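Signal peptidase I (Enterococcus faecalis, PDB 4ME8) probably cleaves hydrophobic N-terminal signal or leader sequences from secreted proteins, as a serine endopeptidase of the peptidase S26 family. Local coordinates at residues A[54-59]-A[109-114]. Numbering follows the deposited sequence.
Sequences ETVEYR and MYFVLG
V56 and F111, with Y58 and L113 beside them, join two strands of different sheets through apolar side chains. V56 sends one methyl obliquely to the F111 ring, CG1 lying 4.1 Å from CE2 and scarcely farther from CD2. F111 already points toward 54-59 from its CB, and with CG anti to the backbone N (chi1 -173°) the CD2/CE2 side of its ring meets V56; L94 also touches it. In the second pair the side chains arrive from opposite directions, and CD1 of L113 comes within 3.7 Å of CE1 of Y58, again obliquely to the ring. The backbones stay well apart, V56 CA and F111 CA being 8.3 Å from each other, and their short runs point 30° apart.

Polar bonding lies at the far end of the tyrosine, whose OH is hydrogen-bonded to both E72 and R117; the two bonds would limit the swing of the ring against L113.

Strand 109-113 belongs to the sheet that also contains strand 43-50 with K46, whose side chain, predicted to be catalytic, lies about 6 Å from that of L113. This buried apolar seam thus packs the smaller antiparallel sheet against the larger one, which carries that lysine, in the all-beta signal peptidase I fold.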
ATOM      1  N   GLU A  54       8.022  -7.913   5.695  1.00 46.05           N
ATOM      2  CA  GLU A  54       7.353  -7.040   6.653  1.00 44.75           C
ATOM      3  C   GLU A  54       5.880  -7.390   6.902  1.00 44.66           C
ATOM      4  O   GLU A  54       5.166  -7.837   6.002  1.00 43.78           O
ATOM      5  CB  GLU A  54       7.461  -5.590   6.186  1.00 43.46           C
ATOM      6  CG  GLU A  54       8.896  -5.055   6.203  1.00 45.42           C
ATOM      7  CD  GLU A  54       9.058  -3.727   5.476  1.00 45.66           C
ATOM      8  OE1 GLU A  54       8.083  -3.269   4.837  1.00 46.27           O
ATOM      9  OE2 GLU A  54      10.164  -3.136   5.530  1.00 47.27           O
ATOM     10  N   THR A  55       5.438  -7.178   8.140  1.00 44.96           N
ATOM     11  CA  THR A  55       4.009  -7.158   8.446  1.00 46.32           C
ATOM     12  C   THR A  55       3.472  -5.742   8.183  1.00 44.45           C
ATOM     13  O   THR A  55       4.188  -4.749   8.383  1.00 44.57           O
ATOM     14  CB  THR A  55       3.716  -7.559   9.909  1.00 48.99           C
ATOM     15  OG1 THR A  55       4.200  -6.544  10.794  1.00 49.02           O
ATOM     16  CG2 THR A  55       4.363  -8.905  10.261  1.00 51.14           C
ATOM     17  N   VAL A  56       2.231  -5.656   7.708  1.00 43.88           N
ATOM     18  CA  VAL A  56       1.561  -4.380   7.484  1.00 43.49           C
ATOM     19  C   VAL A  56       0.243  -4.368   8.222  1.00 46.46           C
ATOM     20  O   VAL A  56      -0.566  -5.285   8.077  1.00 48.40           O
ATOM     21  CB  VAL A  56       1.280  -4.122   5.989  1.00 42.39           C
ATOM     22  CG1 VAL A  56       0.494  -2.823   5.813  1.00 42.25           C
ATOM     23  CG2 VAL A  56       2.588  -4.083   5.205  1.00 40.23           C
ATOM     24  N   GLU A  57       0.033  -3.333   9.021  1.00 48.16           N
ATOM     25  CA  GLU A  57      -1.212  -3.177   9.746  1.00 52.10           C
ATOM     26  C   GLU A  57      -1.671  -1.724   9.714  1.00 52.77           C
ATOM     27  O   GLU A  57      -0.866  -0.800   9.812  1.00 50.90           O
ATOM     28  CB  GLU A  57      -1.082  -3.679  11.199  1.00 55.09           C
ATOM     29  CG  GLU A  57      -2.310  -3.382  12.063  1.00 60.42           C
ATOM     30  CD  GLU A  57      -2.404  -4.202  13.352  1.00 66.25           C
ATOM     31  OE1 GLU A  57      -1.378  -4.714  13.853  1.00 66.96           O
ATOM     32  OE2 GLU A  57      -3.529  -4.325  13.883  1.00 73.48           O
ATOM     33  N   TYR A  58      -2.976  -1.544   9.553  1.00 55.53           N
ATOM     34  CA  TYR A  58      -3.625  -0.280   9.847  1.00 57.69           C
ATOM     35  C   TYR A  58      -4.554  -0.499  11.025  1.00 62.66           C
ATOM     36  O   TYR A  58      -5.359  -1.426  11.019  1.00 64.27           O
ATOM     37  CB  TYR A  58      -4.413   0.227   8.643  1.00 57.42           C
ATOM     38  CG  TYR A  58      -3.647   1.210   7.806  1.00 54.69           C
ATOM     39  CD1 TYR A  58      -2.729   0.775   6.868  1.00 51.95           C
ATOM     40  CD2 TYR A  58      -3.832   2.581   7.961  1.00 56.89           C
ATOM     41  CE1 TYR A  58      -2.020   1.672   6.101  1.00 50.30           C
ATOM     42  CE2 TYR A  58      -3.126   3.486   7.196  1.00 54.55           C
ATOM     43  CZ  TYR A  58      -2.220   3.023   6.276  1.00 51.63           C
ATOM     44  OH  TYR A  58      -1.509   3.906   5.500  1.00 52.27           O
ATOM     45  N   ARG A  59      -4.407   0.337  12.046  1.00 65.97           N
ATOM     46  CA  ARG A  59      -5.302   0.349  13.193  1.00 73.41           C
ATOM     47  C   ARG A  59      -5.530   1.813  13.574  1.00 76.78           C
ATOM     48  O   ARG A  59      -4.568   2.562  13.773  1.00 74.18           O
ATOM     49  CB  ARG A  59      -4.708  -0.444  14.368  1.00 76.51           C
ATOM     50  CG  ARG A  59      -5.612  -0.511  15.592  1.00 86.15           C
ATOM     51  CD  ARG A  59      -5.158  -1.539  16.627  1.00 91.39           C
ATOM     52  NE  ARG A  59      -4.098  -1.047  17.516  1.00 92.28           N
ATOM     53  CZ  ARG A  59      -2.792  -1.310  17.398  1.00 91.60           C
ATOM     54  NH1 ARG A  59      -2.314  -2.077  16.417  1.00 87.25           N
ATOM     55  NH2 ARG A  59      -1.941  -0.794  18.282  1.00 94.33           N
HETATM   56  N   MSE A 109       7.989  -9.380  -3.699  1.00 54.98           N
HETATM   57  CA  MSE A 109       6.684  -8.743  -3.845  1.00 53.15           C
HETATM   58  C   MSE A 109       6.540  -7.518  -2.995  1.00 48.58           C
HETATM   59  O   MSE A 109       7.262  -7.347  -2.018  1.00 47.41           O
HETATM   60  CB  MSE A 109       5.619  -9.763  -3.475  1.00 56.54           C
HETATM   61  CG  MSE A 109       5.651 -10.868  -4.528  1.00 63.23           C
HETATM   62 SE   MSE A 109       3.892 -11.680  -4.672  0.75 70.18          SE
HETATM   63  CE  MSE A 109       3.034 -10.471  -5.951  1.00 65.80           C
ATOM     64  N   TYR A 110       5.585  -6.669  -3.380  1.00 45.68           N
ATOM     65  CA  TYR A 110       5.269  -5.420  -2.697  1.00 41.76           C
ATOM     66  C   TYR A 110       3.792  -5.362  -2.299  1.00 40.89           C
ATOM     67  O   TYR A 110       2.931  -5.948  -2.959  1.00 41.97           O
ATOM     68  CB  TYR A 110       5.530  -4.226  -3.631  1.00 41.33           C
ATOM     69  CG  TYR A 110       6.980  -3.932  -4.010  1.00 42.05           C
ATOM     70  CD1 TYR A 110       8.013  -4.044  -3.084  1.00 42.08           C
ATOM     71  CD2 TYR A 110       7.299  -3.470  -5.284  1.00 43.72           C
ATOM     72  CE1 TYR A 110       9.321  -3.732  -3.427  1.00 43.79           C
ATOM     73  CE2 TYR A 110       8.600  -3.153  -5.634  1.00 45.16           C
ATOM     74  CZ  TYR A 110       9.612  -3.291  -4.705  1.00 45.30           C
ATOM     75  OH  TYR A 110      10.910  -2.981  -5.041  1.00 47.31           O
ATOM     76  N   PHE A 111       3.523  -4.626  -1.222  1.00 40.00           N
ATOM     77  CA  PHE A 111       2.184  -4.224  -0.825  1.00 39.79           C
ATOM     78  C   PHE A 111       2.084  -2.742  -1.123  1.00 39.15           C
ATOM     79  O   PHE A 111       2.927  -1.956  -0.672  1.00 39.01           O
ATOM     80  CB  PHE A 111       1.968  -4.464   0.673  1.00 40.36           C
ATOM     81  CG  PHE A 111       0.557  -4.225   1.122  1.00 40.55           C
ATOM     82  CD1 PHE A 111      -0.396  -5.219   1.002  1.00 42.37           C
ATOM     83  CD2 PHE A 111       0.181  -2.997   1.646  1.00 39.31           C
ATOM     84  CE1 PHE A 111      -1.706  -4.996   1.406  1.00 44.21           C
ATOM     85  CE2 PHE A 111      -1.122  -2.762   2.040  1.00 40.48           C
ATOM     86  CZ  PHE A 111      -2.070  -3.761   1.925  1.00 43.25           C
ATOM     87  N   VAL A 112       1.085  -2.357  -1.911  1.00 40.19           N
ATOM     88  CA  VAL A 112       0.937  -0.955  -2.332  1.00 39.42           C
ATOM     89  C   VAL A 112      -0.452  -0.414  -1.979  1.00 39.74           C
ATOM     90  O   VAL A 112      -1.394  -1.176  -1.843  1.00 40.33           O
ATOM     91  CB  VAL A 112       1.213  -0.775  -3.838  1.00 40.38           C
ATOM     92  CG1 VAL A 112       2.596  -1.320  -4.205  1.00 40.45           C
ATOM     93  CG2 VAL A 112       0.124  -1.424  -4.691  1.00 42.01           C
ATOM     94  N   LEU A 113      -0.553   0.897  -1.788  1.00 39.50           N
ATOM     95  CA  LEU A 113      -1.827   1.554  -1.508  1.00 39.60           C
ATOM     96  C   LEU A 113      -1.891   2.863  -2.288  1.00 40.05           C
ATOM     97  O   LEU A 113      -0.864   3.497  -2.507  1.00 39.82           O
ATOM     98  CB  LEU A 113      -1.962   1.860  -0.021  1.00 39.71           C
ATOM     99  CG  LEU A 113      -1.998   0.724   1.002  1.00 39.73           C
ATOM    100  CD1 LEU A 113      -2.022   1.315   2.396  1.00 40.57           C
ATOM    101  CD2 LEU A 113      -3.199  -0.191   0.817  1.00 41.56           C
ATOM    102  N   GLY A 114      -3.094   3.268  -2.691  1.00 40.84           N
ATOM    103  CA  GLY A 114      -3.282   4.559  -3.348  1.00 41.92           C
ATOM    104  C   GLY A 114      -3.673   5.643  -2.361  1.00 43.18           C
ATOM    105  O   GLY A 114      -4.421   5.376  -1.416  1.00 44.07           O
TER